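Local coordinates for protein putative peptidase (Chlamydophila abortus, PDB 3CE2) that is probably a zinc-dependent oligopeptidase of the M3B family that cleaves a variety of small bioactive peptides, at residues Q423-I426 with F427-E430; A269-H273 with N274-T278; S433-N436 with E437-M441; N558-N561 with S562-F566. One frame throughout, in Å; residues are numbered along the deposited sequence.

Overall arrangement
All four contacts are local, each between neighbouring segments, so they follow in series and none nests within or crosses another. From the N terminus, contact 2 (269-278) comes first, rounding the turn between helix 266-271 and helix 278-289. Contact 1 (423-430) shapes the end of the loop after helix 394-416 and delivers a zinc ligand. Contact 3 (433-441) follows almost at once, within helix 431-447, and contact 4 (558-566) forms most of the late helix 559-567. F427 of contact 1 packs on I276 of contact 2, L428 meets F566 of contact 4, and L435 of contact 3 rests against Y563 of contact 4. Contacts 2 and 3 lie about 28 Å apart between centres.

Contact 1. Residues Q423-I426 with F427-E430; sequences QYPI and FLAE. With ZN (zinc ion), chain D.
The loop that brings the third protein ligand to the zinc ion turns tightly at P425-A429, where two overlapping backbone bonds join residues three apart. L428 N donates to P425 O at 2.9 Å, and A429 N repeats the pattern one residue on, reaching I426 O at 2.9 Å. Both N-H groups come in well above the carbonyl planes, 49° and 59° out of them. The methyl of A429 sits at the edge of the Y424 ring, near its plane, with A429 CB 3.7 Å from Y424 CE1. P425 and L428 cross obliquely, the ring carbon P425 CD lying 3.9 Å from L428 CD1. Y424 also stacks on H409, so its ring lies between the turn and helix 394-416, the helix that carries H402 and H406, the histidine ligands of this zinc ion. F427 and L428 instead reach helices later in the chain: both touch helix 575-581, and F427 also meets helix 536-553.

Beyond the turn, E430 folds at its CB-CG bond (chi2 -62°) and binds the zinc ion through one carboxylate oxygen: E430 OE2 is 2.5 Å from the metal, whereas E430 OE1 stays 3.7 Å from it. H402 and H406 supply the other two ligands through their NE2 atoms. Two histidines spaced as HExxH on one helix, with a glutamate from just before a later helix, form the gluzincin-type metal site of the M3 peptidases.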
ATOM      1  N   GLN A 423       0.432  13.804  -7.245  1.00 43.54           N
ATOM      2  CA  GLN A 423       0.435  12.415  -6.858  1.00 41.08           C
ATOM      3  C   GLN A 423       0.993  12.280  -5.448  1.00 38.24           C
ATOM      4  O   GLN A 423       2.158  12.589  -5.222  1.00 42.62           O
ATOM      5  CB  GLN A 423       1.296  11.601  -7.831  1.00 40.87           C
ATOM      6  CG  GLN A 423       1.333  10.127  -7.462  1.00 50.50           C
ATOM      7  CD  GLN A 423      -0.080   9.556  -7.291  1.00 54.05           C
ATOM      8  OE1 GLN A 423      -0.534   9.280  -6.167  1.00 51.79           O
ATOM      9  NE2 GLN A 423      -0.798   9.429  -8.407  1.00 50.00           N
ATOM     10  N   TYR A 424       0.184  11.823  -4.494  1.00 41.22           N
ATOM     11  CA  TYR A 424       0.670  11.637  -3.115  1.00 37.56           C
ATOM     12  C   TYR A 424       1.579  10.429  -3.079  1.00 40.01           C
ATOM     13  O   TYR A 424       1.406   9.517  -3.858  1.00 45.36           O
ATOM     14  CB  TYR A 424      -0.484  11.482  -2.147  1.00 39.22           C
ATOM     15  CG  TYR A 424      -1.595  10.614  -2.661  1.00 44.92           C
ATOM     16  CD1 TYR A 424      -1.478   9.221  -2.669  1.00 45.92           C
ATOM     17  CD2 TYR A 424      -2.771  11.180  -3.135  1.00 43.57           C
ATOM     18  CE1 TYR A 424      -2.508   8.433  -3.148  1.00 47.37           C
ATOM     19  CE2 TYR A 424      -3.814  10.397  -3.615  1.00 43.10           C
ATOM     20  CZ  TYR A 424      -3.680   9.029  -3.621  1.00 47.18           C
ATOM     21  OH  TYR A 424      -4.728   8.257  -4.107  1.00 47.81           O
ATOM     22  N   PRO A 425       2.567  10.410  -2.185  1.00 42.86           N
ATOM     23  CA  PRO A 425       3.464   9.256  -2.271  1.00 47.14           C
ATOM     24  C   PRO A 425       2.830   8.004  -1.650  1.00 48.95           C
ATOM     25  O   PRO A 425       1.757   8.091  -1.029  1.00 41.28           O
ATOM     26  CB  PRO A 425       4.677   9.697  -1.447  1.00 42.65           C
ATOM     27  CG  PRO A 425       4.093  10.566  -0.380  1.00 40.22           C
ATOM     28  CD  PRO A 425       2.923  11.304  -1.072  1.00 45.60           C
ATOM     29  N   ILE A 426       3.498   6.861  -1.824  1.00 53.00           N
ATOM     30  CA  ILE A 426       2.971   5.560  -1.378  1.00 51.95           C
ATOM     31  C   ILE A 426       2.721   5.563   0.127  1.00 49.69           C
ATOM     32  O   ILE A 426       1.707   5.066   0.605  1.00 49.63           O
ATOM     33  CB  ILE A 426       3.931   4.405  -1.734  1.00 54.54           C
ATOM     34  CG1 ILE A 426       4.119   4.289  -3.256  1.00 59.09           C
ATOM     35  CG2 ILE A 426       3.435   3.080  -1.137  1.00 58.09           C
ATOM     36  CD1 ILE A 426       2.969   3.572  -3.997  1.00 62.18           C
ATOM     37  N   PHE A 427       3.663   6.140   0.860  1.00 41.27           N
ATOM     38  CA  PHE A 427       3.534   6.323   2.284  1.00 42.16           C
ATOM     39  C   PHE A 427       2.152   6.866   2.695  1.00 43.37           C
ATOM     40  O   PHE A 427       1.717   6.647   3.798  1.00 42.97           O
ATOM     41  CB  PHE A 427       4.644   7.273   2.756  1.00 44.88           C
ATOM     42  CG  PHE A 427       4.699   7.462   4.243  1.00 48.66           C
ATOM     43  CD1 PHE A 427       5.671   6.827   4.999  1.00 44.21           C
ATOM     44  CD2 PHE A 427       3.773   8.267   4.890  1.00 44.79           C
ATOM     45  CE1 PHE A 427       5.716   6.990   6.368  1.00 41.20           C
ATOM     46  CE2 PHE A 427       3.816   8.420   6.248  1.00 44.80           C
ATOM     47  CZ  PHE A 427       4.793   7.777   6.991  1.00 43.11           C
ATOM     48  N   LEU A 428       1.458   7.590   1.827  1.00 47.63           N
ATOM     49  CA  LEU A 428       0.161   8.151   2.233  1.00 45.80           C
ATOM     50  C   LEU A 428      -1.015   7.510   1.511  1.00 43.56           C
ATOM     51  O   LEU A 428      -2.157   7.869   1.749  1.00 46.52           O
ATOM     52  CB  LEU A 428       0.103   9.664   1.989  1.00 42.28           C
ATOM     53  CG  LEU A 428       1.041  10.667   2.661  1.00 41.53           C
ATOM     54  CD1 LEU A 428       0.731  12.055   2.106  1.00 38.67           C
ATOM     55  CD2 LEU A 428       0.883  10.650   4.193  1.00 40.52           C
ATOM     56  N   ALA A 429      -0.743   6.561   0.627  1.00 43.68           N
ATOM     57  CA  ALA A 429      -1.793   6.048  -0.266  1.00 42.75           C
ATOM     58  C   ALA A 429      -2.800   5.105   0.367  1.00 38.89           C
ATOM     59  O   ALA A 429      -3.779   4.737  -0.267  1.00 49.14           O
ATOM     60  CB  ALA A 429      -1.168   5.386  -1.496  1.00 44.68           C
ATOM     61  N   GLU A 430      -2.568   4.667   1.589  1.00 40.26           N
ATOM     62  CA  GLU A 430      -3.525   3.745   2.182  1.00 45.41           C
ATOM     63  C   GLU A 430      -4.444   4.403   3.228  1.00 42.37           C
ATOM     64  O   GLU A 430      -5.421   3.802   3.671  1.00 50.09           O
ATOM     65  CB  GLU A 430      -2.826   2.475   2.720  1.00 46.58           C
ATOM     66  CG  GLU A 430      -2.673   1.316   1.691  1.00 56.24           C
ATOM     67  CD  GLU A 430      -4.018   0.750   1.154  1.00 67.78           C
ATOM     68  OE1 GLU A 430      -4.852   0.219   1.933  1.00 75.25           O
ATOM     69  OE2 GLU A 430      -4.240   0.809  -0.069  1.00 66.68           O
TER
HETATM   70 ZN    ZN D 703      -6.157   0.304  -1.561  1.00 77.55          ZN

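Contact 2. Residues A269-H273 with N274-T278; sequences AALYH and NNIPT
L271 and I276 meet where helix 266-271 runs out, and their backbones share the straighter of the two bonds that finish it. I276 N turns back to L271 O at 2.8 Å with an N-H...O angle of 174°. Inside this loop, N275 N satisfies Y272 O at 2.6 Å, this time from well above the carbonyl plane, which closes a type I turn from Y272 to N275. Two carbonyls that a continuing helix would have served are thus both taken up by the reversing chain. N275 makes the reversal with a positive phi of 56°. L271 CB packs against I276 CB at 4.0 Å, while the same leucine extends its branch CD1 to T278 CA, 3.8 Å away, at the start of helix 278-289.

The polar end of Y272 points elsewhere: its hydroxyl is hydrogen-bonded to R157 O, its ring receives the R157 side chain in a cation-pi contact, and H161 meets it edge-to-face. L271 and I276 also both touch Y536. The paired 6→1 and 5→2 bonds, N275 in the left-handed helical conformation and the apolar contact across them define a Schellman motif at a helix C terminus.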
ATOM      1  N   ALA A 269      19.103   4.532   4.894  1.00 46.96           N
ATOM      2  CA  ALA A 269      19.092   4.421   3.438  1.00 48.13           C
ATOM      3  C   ALA A 269      17.669   4.351   2.905  1.00 43.93           C
ATOM      4  O   ALA A 269      17.342   4.988   1.917  1.00 47.53           O
ATOM      5  CB  ALA A 269      19.911   3.209   2.963  1.00 37.20           C
ATOM      6  N   ALA A 270      16.829   3.576   3.572  1.00 45.24           N
ATOM      7  CA  ALA A 270      15.444   3.403   3.150  1.00 44.16           C
ATOM      8  C   ALA A 270      14.532   4.575   3.509  1.00 44.02           C
ATOM      9  O   ALA A 270      13.546   4.823   2.833  1.00 51.20           O
ATOM     10  CB  ALA A 270      14.889   2.110   3.739  1.00 45.75           C
ATOM     11  N   LEU A 271      14.849   5.286   4.580  1.00 45.40           N
ATOM     12  CA  LEU A 271      13.957   6.331   5.082  1.00 44.89           C
ATOM     13  C   LEU A 271      14.233   7.686   4.455  1.00 44.38           C
ATOM     14  O   LEU A 271      13.468   8.639   4.630  1.00 50.29           O
ATOM     15  CB  LEU A 271      14.089   6.460   6.602  1.00 43.89           C
ATOM     16  CG  LEU A 271      13.582   5.324   7.483  1.00 40.28           C
ATOM     17  CD1 LEU A 271      13.434   5.839   8.883  1.00 43.07           C
ATOM     18  CD2 LEU A 271      12.263   4.798   7.008  1.00 34.88           C
ATOM     19  N   TYR A 272      15.319   7.772   3.713  1.00 42.36           N
ATOM     20  CA  TYR A 272      15.797   9.056   3.228  1.00 49.11           C
ATOM     21  C   TYR A 272      14.900   9.653   2.153  1.00 52.05           C
ATOM     22  O   TYR A 272      14.554  10.833   2.202  1.00 56.18           O
ATOM     23  CB  TYR A 272      17.232   8.917   2.708  1.00 47.47           C
ATOM     24  CG  TYR A 272      17.911  10.233   2.429  1.00 49.07           C
ATOM     25  CD1 TYR A 272      18.312  11.078   3.474  1.00 48.34           C
ATOM     26  CD2 TYR A 272      18.136  10.647   1.119  1.00 45.85           C
ATOM     27  CE1 TYR A 272      18.930  12.297   3.211  1.00 47.64           C
ATOM     28  CE2 TYR A 272      18.768  11.844   0.845  1.00 48.21           C
ATOM     29  CZ  TYR A 272      19.162  12.672   1.883  1.00 50.54           C
ATOM     30  OH  TYR A 272      19.793  13.866   1.564  1.00 47.61           O
ATOM     31  N   HIS A 273      14.546   8.835   1.173  1.00 57.42           N
ATOM     32  CA  HIS A 273      13.713   9.281   0.085  1.00 59.50           C
ATOM     33  C   HIS A 273      12.549  10.123   0.620  1.00 56.77           C
ATOM     34  O   HIS A 273      12.321  11.250   0.187  1.00 58.26           O
ATOM     35  CB  HIS A 273      13.202   8.068  -0.708  1.00 69.02           C
ATOM     36  CG  HIS A 273      12.290   8.427  -1.845  1.00 82.17           C
ATOM     37  ND1 HIS A 273      12.589   9.424  -2.759  1.00 84.87           N
ATOM     38  CD2 HIS A 273      11.088   7.922  -2.220  1.00 82.94           C
ATOM     39  CE1 HIS A 273      11.605   9.522  -3.637  1.00 84.22           C
ATOM     40  NE2 HIS A 273      10.685   8.620  -3.336  1.00 86.36           N
ATOM     41  N   ASN A 274      11.824   9.570   1.576  1.00 56.47           N
ATOM     42  CA  ASN A 274      10.670  10.240   2.155  1.00 55.24           C
ATOM     43  C   ASN A 274      11.030  11.163   3.298  1.00 53.26           C
ATOM     44  O   ASN A 274      10.147  11.712   3.962  1.00 46.23           O
ATOM     45  CB  ASN A 274       9.698   9.204   2.679  1.00 57.22           C
ATOM     46  CG  ASN A 274       8.811   8.663   1.607  1.00 59.99           C
ATOM     47  OD1 ASN A 274       8.414   7.496   1.653  1.00 64.43           O
ATOM     48  ND2 ASN A 274       8.468   9.511   0.629  1.00 60.78           N
ATOM     49  N   ASN A 275      12.328  11.307   3.545  1.00 51.34           N
ATOM     50  CA  ASN A 275      12.800  12.161   4.610  1.00 47.74           C
ATOM     51  C   ASN A 275      12.226  11.816   5.989  1.00 50.89           C
ATOM     52  O   ASN A 275      11.783  12.698   6.723  1.00 49.96           O
ATOM     53  CB  ASN A 275      12.455  13.598   4.297  1.00 47.19           C
ATOM     54  CG  ASN A 275      13.233  14.543   5.145  1.00 53.44           C
ATOM     55  OD1 ASN A 275      14.225  14.144   5.752  1.00 57.91           O
ATOM     56  ND2 ASN A 275      12.799  15.796   5.216  1.00 51.64           N
ATOM     57  N   ILE A 276      12.238  10.541   6.354  1.00 46.54           N
ATOM     58  CA  ILE A 276      11.716  10.141   7.644  1.00 46.38           C
ATOM     59  C   ILE A 276      12.848   9.986   8.669  1.00 51.37           C
ATOM     60  O   ILE A 276      13.851   9.323   8.405  1.00 53.22           O
ATOM     61  CB  ILE A 276      10.966   8.825   7.517  1.00 48.43           C
ATOM     62  CG1 ILE A 276      10.056   8.862   6.276  1.00 44.80           C
ATOM     63  CG2 ILE A 276      10.219   8.480   8.829  1.00 46.33           C
ATOM     64  CD1 ILE A 276       8.690   9.325   6.546  1.00 42.73           C
ATOM     65  N   PRO A 277      12.707  10.631   9.839  1.00 50.34           N
ATOM     66  CA  PRO A 277      13.724  10.472  10.874  1.00 49.97           C
ATOM     67  C   PRO A 277      13.656   9.053  11.416  1.00 48.68           C
ATOM     68  O   PRO A 277      12.562   8.525  11.607  1.00 44.63           O
ATOM     69  CB  PRO A 277      13.293  11.482  11.966  1.00 43.29           C
ATOM     70  CG  PRO A 277      12.271  12.341  11.335  1.00 37.34           C
ATOM     71  CD  PRO A 277      11.620  11.529  10.261  1.00 42.78           C
ATOM     72  N   THR A 278      14.809   8.445  11.672  1.00 52.33           N
ATOM     73  CA  THR A 278      14.821   7.067  12.149  1.00 53.56           C
ATOM     74  C   THR A 278      14.021   6.977  13.437  1.00 53.74           C
ATOM     75  O   THR A 278      13.476   5.918  13.784  1.00 57.66           O
ATOM     76  CB  THR A 278      16.238   6.539  12.420  1.00 52.99           C
ATOM     77  OG1 THR A 278      16.681   7.015  13.691  1.00 54.58           O
ATOM     78  CG2 THR A 278      17.218   6.974  11.333  1.00 49.85           C
TER

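Contact 3. Residues S433-N436 with E437-M441; sequences STLN and EMLLM
ND2 of N436, a residue whose carbonyl O receives L440 N across the contact at 3.0 Å, is itself gripped twice, by A401 O and by Y348 OH. This buried amide nitrogen therefore ties helix 431-447 to the backbone of helix 394-416. Around it the main chain is regular alpha helix. T434 O takes M438 N and L435 O takes L439 N, each at 2.9 Å and nearly along the C=O axis, while E437 N reaches S433 O at 3.0 Å.

Side chains follow the same i to i+4 spacing. M438 keeps CG beside its backbone N (chi1 -67°), which lays CG 3.3 Å from T434 O; the chain bends only further out. On another side of the helix L435 CD2 faces L439 CD2 at 4.3 Å. The hydroxyls of S433 and T434 both turn back to E430 O, so that the carbonyl of the zinc-binding glutamate is held by two hydroxyl groups at the start of the helix. L435 packs on F548 and M438 on L549, both of helix 536-553.

E437 keeps CG beside its own backbone N (chi1 -87°) and extends beyond it (chi2 163°), carrying the carboxylate back along the helix toward S433. OE2 bonds to H402 ND1, whose NE2 binds the zinc ion. As a second-shell partner the carboxylate thus probably helps to fix the rotation of the H402 imidazole, and probably makes H402 a stronger electron donor to the metal.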
ATOM      1  N   SER A 433      -8.347   5.254   2.031  1.00 41.17           N
ATOM      2  CA  SER A 433      -9.116   4.030   1.834  1.00 43.43           C
ATOM      3  C   SER A 433      -9.428   3.345   3.165  1.00 45.75           C
ATOM      4  O   SER A 433     -10.556   2.892   3.402  1.00 39.99           O
ATOM      5  CB  SER A 433      -8.340   3.079   0.938  1.00 44.05           C
ATOM      6  OG  SER A 433      -7.000   2.989   1.390  1.00 53.17           O
ATOM      7  N   THR A 434      -8.418   3.287   4.034  1.00 44.84           N
ATOM      8  CA  THR A 434      -8.541   2.608   5.310  1.00 40.52           C
ATOM      9  C   THR A 434      -9.517   3.358   6.196  1.00 41.67           C
ATOM     10  O   THR A 434     -10.407   2.751   6.805  1.00 40.02           O
ATOM     11  CB  THR A 434      -7.169   2.468   5.996  1.00 43.79           C
ATOM     12  OG1 THR A 434      -6.359   1.545   5.252  1.00 44.48           O
ATOM     13  CG2 THR A 434      -7.323   1.946   7.401  1.00 39.38           C
ATOM     14  N   LEU A 435      -9.373   4.678   6.246  1.00 43.38           N
ATOM     15  CA  LEU A 435     -10.318   5.507   6.994  1.00 41.11           C
ATOM     16  C   LEU A 435     -11.754   5.261   6.538  1.00 41.62           C
ATOM     17  O   LEU A 435     -12.639   5.078   7.366  1.00 49.80           O
ATOM     18  CB  LEU A 435      -9.966   6.992   6.902  1.00 39.31           C
ATOM     19  CG  LEU A 435     -10.853   7.977   7.686  1.00 40.55           C
ATOM     20  CD1 LEU A 435     -10.059   9.184   8.181  1.00 36.80           C
ATOM     21  CD2 LEU A 435     -12.068   8.430   6.906  1.00 31.41           C
ATOM     22  N   ASN A 436     -11.999   5.239   5.236  1.00 37.49           N
ATOM     23  CA  ASN A 436     -13.338   4.877   4.751  1.00 42.42           C
ATOM     24  C   ASN A 436     -13.817   3.489   5.203  1.00 43.34           C
ATOM     25  O   ASN A 436     -14.957   3.342   5.617  1.00 46.66           O
ATOM     26  CB  ASN A 436     -13.454   5.024   3.226  1.00 39.67           C
ATOM     27  CG  ASN A 436     -13.641   6.459   2.794  1.00 41.23           C
ATOM     28  OD1 ASN A 436     -13.608   7.370   3.614  1.00 46.62           O
ATOM     29  ND2 ASN A 436     -13.824   6.674   1.502  1.00 41.35           N
ATOM     30  N   GLU A 437     -12.964   2.469   5.123  1.00 44.61           N
ATOM     31  CA  GLU A 437     -13.364   1.145   5.588  1.00 41.25           C
ATOM     32  C   GLU A 437     -13.810   1.254   7.018  1.00 42.74           C
ATOM     33  O   GLU A 437     -14.861   0.756   7.373  1.00 47.23           O
ATOM     34  CB  GLU A 437     -12.208   0.169   5.558  1.00 46.81           C
ATOM     35  CG  GLU A 437     -12.004  -0.556   4.244  1.00 65.42           C
ATOM     36  CD  GLU A 437     -10.611  -1.182   4.154  1.00 71.96           C
ATOM     37  OE1 GLU A 437     -10.350  -2.174   4.871  1.00 75.21           O
ATOM     38  OE2 GLU A 437      -9.774  -0.665   3.381  1.00 76.68           O
ATOM     39  N   MET A 438     -12.985   1.896   7.843  1.00 42.97           N
ATOM     40  CA  MET A 438     -13.208   1.973   9.290  1.00 41.01           C
ATOM     41  C   MET A 438     -14.464   2.747   9.653  1.00 39.99           C
ATOM     42  O   MET A 438     -15.257   2.312  10.471  1.00 45.52           O
ATOM     43  CB  MET A 438     -11.977   2.560   9.983  1.00 44.43           C
ATOM     44  CG  MET A 438     -10.758   1.633   9.907  1.00 44.85           C
ATOM     45  SD  MET A 438     -10.959   0.175  10.959  1.00 53.19           S
ATOM     46  CE  MET A 438     -10.371  -1.133   9.899  1.00 50.90           C
ATOM     47  N   LEU A 439     -14.638   3.897   9.026  1.00 45.14           N
ATOM     48  CA  LEU A 439     -15.840   4.693   9.165  1.00 41.84           C
ATOM     49  C   LEU A 439     -17.084   3.874   8.854  1.00 43.62           C
ATOM     50  O   LEU A 439     -18.055   3.915   9.593  1.00 45.77           O
ATOM     51  CB  LEU A 439     -15.763   5.874   8.208  1.00 38.96           C
ATOM     52  CG  LEU A 439     -16.808   6.986   8.329  1.00 40.45           C
ATOM     53  CD1 LEU A 439     -17.272   7.233   9.791  1.00 35.44           C
ATOM     54  CD2 LEU A 439     -16.259   8.264   7.676  1.00 32.69           C
ATOM     55  N   LEU A 440     -17.072   3.153   7.738  1.00 45.55           N
ATOM     56  CA  LEU A 440     -18.229   2.348   7.351  1.00 46.43           C
ATOM     57  C   LEU A 440     -18.625   1.370   8.477  1.00 51.38           C
ATOM     58  O   LEU A 440     -19.769   1.366   8.928  1.00 53.52           O
ATOM     59  CB  LEU A 440     -17.927   1.611   6.056  1.00 42.95           C
ATOM     60  CG  LEU A 440     -18.848   0.468   5.652  1.00 45.36           C
ATOM     61  CD1 LEU A 440     -20.114   1.002   5.069  1.00 40.75           C
ATOM     62  CD2 LEU A 440     -18.167  -0.451   4.645  1.00 42.92           C
ATOM     63  N   MET A 441     -17.678   0.550   8.932  1.00 50.73           N
ATOM     64  CA  MET A 441     -17.891  -0.317  10.090  1.00 53.82           C
ATOM     65  C   MET A 441     -18.333   0.459  11.352  1.00 46.20           C
ATOM     66  O   MET A 441     -19.283   0.079  12.028  1.00 52.34           O
ATOM     67  CB  MET A 441     -16.641  -1.150  10.384  1.00 55.86           C
ATOM     68  CG  MET A 441     -16.417  -2.338   9.459  1.00 57.19           C
ATOM     69  SD  MET A 441     -14.747  -3.020   9.720  1.00 64.44           S
ATOM     70  CE  MET A 441     -14.524  -3.915   8.186  1.00 65.01           C
TER

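Contact 4. Residues N558-N561 with S562-F566; sequences NALN and SYLNF
Y563, whose CB rests 3.8 Å from both A559 O and L560 O, swings its ring away from the preceding turn, CG standing opposite the backbone N (chi1 178°), to meet F548, the two ring planes inclined at about 55°. F566 follows on the same side of the helix; the carbonyl oxygen of Y563 lies at the edge of the F566 ring, in plane, and that ring meets both F548 and H409.

On a neighbouring flank, L560 and L564, one turn apart, bring methyl to methyl, with L560 CD1 3.6 Å from L564 CD2. That same methyl of L564 also comes over the backbone, 3.5 Å from L560 O. Beneath the side chains the helix bonds proceed in order: Y563 N to A559 O at 2.8 Å, L564 N to L560 O at 2.9 Å, and then N565 N to N561 O. The first turn is held less firmly. N558 occupies the N-cap position without a capping bond from its side chain, and its carbonyl O receives two weak bonds from S562, one from N and one from OG, each 3.4 Å long.

The asparagines N558, N561 and N565 belong to the outer side of the segment, whereas A559, Y563 and F566 are buried. Through those three, helix 559-567 lies against helix 536-553 (A559 on K551, Y563 on I552) and helix 431-447 (Y563 on A432, F566 on I431), while F566 reaches on to I578 and L579 of helix 575-581.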
ATOM      1  N   ASN A 558     -11.248  21.499  14.430  1.00 70.26           N
ATOM      2  CA  ASN A 558     -11.708  21.238  13.082  1.00 66.12           C
ATOM      3  C   ASN A 558     -10.839  20.154  12.471  1.00 59.00           C
ATOM      4  O   ASN A 558      -9.907  20.406  11.715  1.00 59.56           O
ATOM      5  CB  ASN A 558     -11.929  22.510  12.215  1.00 68.08           C
ATOM      6  CG  ASN A 558     -10.715  23.421  12.144  1.00 72.13           C
ATOM      7  OD1 ASN A 558     -10.378  23.921  11.077  1.00 74.41           O
ATOM      8  ND2 ASN A 558     -10.068  23.653  13.272  1.00 74.21           N
ATOM      9  N   ALA A 559     -11.143  18.930  12.874  1.00 53.58           N
ATOM     10  CA  ALA A 559     -10.394  17.772  12.451  1.00 50.96           C
ATOM     11  C   ALA A 559     -10.804  17.424  11.039  1.00 51.00           C
ATOM     12  O   ALA A 559      -9.964  17.104  10.198  1.00 51.32           O
ATOM     13  CB  ALA A 559     -10.673  16.630  13.354  1.00 58.20           C
ATOM     14  N   LEU A 560     -12.105  17.506  10.784  1.00 43.39           N
ATOM     15  CA  LEU A 560     -12.633  17.315   9.448  1.00 42.11           C
ATOM     16  C   LEU A 560     -12.002  18.239   8.390  1.00 46.40           C
ATOM     17  O   LEU A 560     -11.608  17.780   7.304  1.00 50.28           O
ATOM     18  CB  LEU A 560     -14.138  17.484   9.465  1.00 35.53           C
ATOM     19  CG  LEU A 560     -14.718  17.229   8.088  1.00 39.99           C
ATOM     20  CD1 LEU A 560     -14.099  15.948   7.515  1.00 39.57           C
ATOM     21  CD2 LEU A 560     -16.250  17.133   8.187  1.00 39.10           C
ATOM     22  N   ASN A 561     -11.898  19.532   8.685  1.00 42.37           N
ATOM     23  CA  ASN A 561     -11.242  20.419   7.726  1.00 48.15           C
ATOM     24  C   ASN A 561      -9.845  19.968   7.466  1.00 38.31           C
ATOM     25  O   ASN A 561      -9.365  19.998   6.343  1.00 43.85           O
ATOM     26  CB  ASN A 561     -11.233  21.863   8.203  1.00 55.89           C
ATOM     27  CG  ASN A 561     -12.595  22.488   8.098  1.00 64.19           C
ATOM     28  OD1 ASN A 561     -13.166  22.559   7.010  1.00 63.80           O
ATOM     29  ND2 ASN A 561     -13.153  22.896   9.235  1.00 70.15           N
ATOM     30  N   SER A 562      -9.201  19.527   8.525  1.00 38.15           N
ATOM     31  CA  SER A 562      -7.844  19.053   8.444  1.00 41.05           C
ATOM     32  C   SER A 562      -7.689  17.808   7.564  1.00 42.42           C
ATOM     33  O   SER A 562      -6.773  17.729   6.726  1.00 42.38           O
ATOM     34  CB  SER A 562      -7.304  18.832   9.846  1.00 39.80           C
ATOM     35  OG  SER A 562      -6.825  20.071  10.357  1.00 45.80           O
ATOM     36  N   TYR A 563      -8.592  16.848   7.730  1.00 38.97           N
ATOM     37  CA  TYR A 563      -8.503  15.649   6.929  1.00 40.48           C
ATOM     38  C   TYR A 563      -8.706  16.060   5.483  1.00 45.06           C
ATOM     39  O   TYR A 563      -7.956  15.643   4.601  1.00 43.55           O
ATOM     40  CB  TYR A 563      -9.535  14.623   7.354  1.00 36.24           C
ATOM     41  CG  TYR A 563      -9.521  13.362   6.519  1.00 37.19           C
ATOM     42  CD1 TYR A 563      -8.380  12.592   6.411  1.00 36.07           C
ATOM     43  CD2 TYR A 563     -10.662  12.925   5.866  1.00 39.96           C
ATOM     44  CE1 TYR A 563      -8.363  11.459   5.654  1.00 30.57           C
ATOM     45  CE2 TYR A 563     -10.653  11.761   5.117  1.00 36.42           C
ATOM     46  CZ  TYR A 563      -9.502  11.041   5.022  1.00 34.68           C
ATOM     47  OH  TYR A 563      -9.483   9.893   4.271  1.00 39.30           O
ATOM     48  N   LEU A 564      -9.699  16.920   5.263  1.00 45.82           N
ATOM     49  CA  LEU A 564     -10.028  17.365   3.929  1.00 40.04           C
ATOM     50  C   LEU A 564      -8.840  18.076   3.314  1.00 41.67           C
ATOM     51  O   LEU A 564      -8.539  17.865   2.123  1.00 39.13           O
ATOM     52  CB  LEU A 564     -11.276  18.243   3.948  1.00 38.45           C
ATOM     53  CG  LEU A 564     -12.648  17.575   3.638  1.00 41.98           C
ATOM     54  CD1 LEU A 564     -12.659  16.039   3.596  1.00 35.69           C
ATOM     55  CD2 LEU A 564     -13.762  18.055   4.569  1.00 40.86           C
ATOM     56  N   ASN A 565      -8.141  18.881   4.123  1.00 40.49           N
ATOM     57  CA  ASN A 565      -6.943  19.602   3.648  1.00 39.60           C
ATOM     58  C   ASN A 565      -5.826  18.627   3.315  1.00 45.32           C
ATOM     59  O   ASN A 565      -5.062  18.821   2.350  1.00 43.95           O
ATOM     60  CB  ASN A 565      -6.426  20.587   4.681  1.00 43.65           C
ATOM     61  CG  ASN A 565      -7.245  21.865   4.742  1.00 48.65           C
ATOM     62  OD1 ASN A 565      -8.183  22.066   3.967  1.00 47.75           O
ATOM     63  ND2 ASN A 565      -6.892  22.739   5.682  1.00 50.87           N
ATOM     64  N   PHE A 566      -5.736  17.564   4.105  1.00 38.30           N
ATOM     65  CA  PHE A 566      -4.787  16.522   3.801  1.00 37.94           C
ATOM     66  C   PHE A 566      -5.092  15.917   2.408  1.00 36.10           C
ATOM     67  O   PHE A 566      -4.220  15.725   1.589  1.00 33.66           O
ATOM     68  CB  PHE A 566      -4.841  15.463   4.894  1.00 36.10           C
ATOM     69  CG  PHE A 566      -4.316  14.147   4.466  1.00 36.58           C
ATOM     70  CD1 PHE A 566      -2.964  13.899   4.470  1.00 39.55           C
ATOM     71  CD2 PHE A 566      -5.174  13.154   4.055  1.00 34.82           C
ATOM     72  CE1 PHE A 566      -2.472  12.669   4.073  1.00 41.05           C
ATOM     73  CE2 PHE A 566      -4.693  11.929   3.656  1.00 41.60           C
ATOM     74  CZ  PHE A 566      -3.339  11.684   3.660  1.00 39.99           C
TER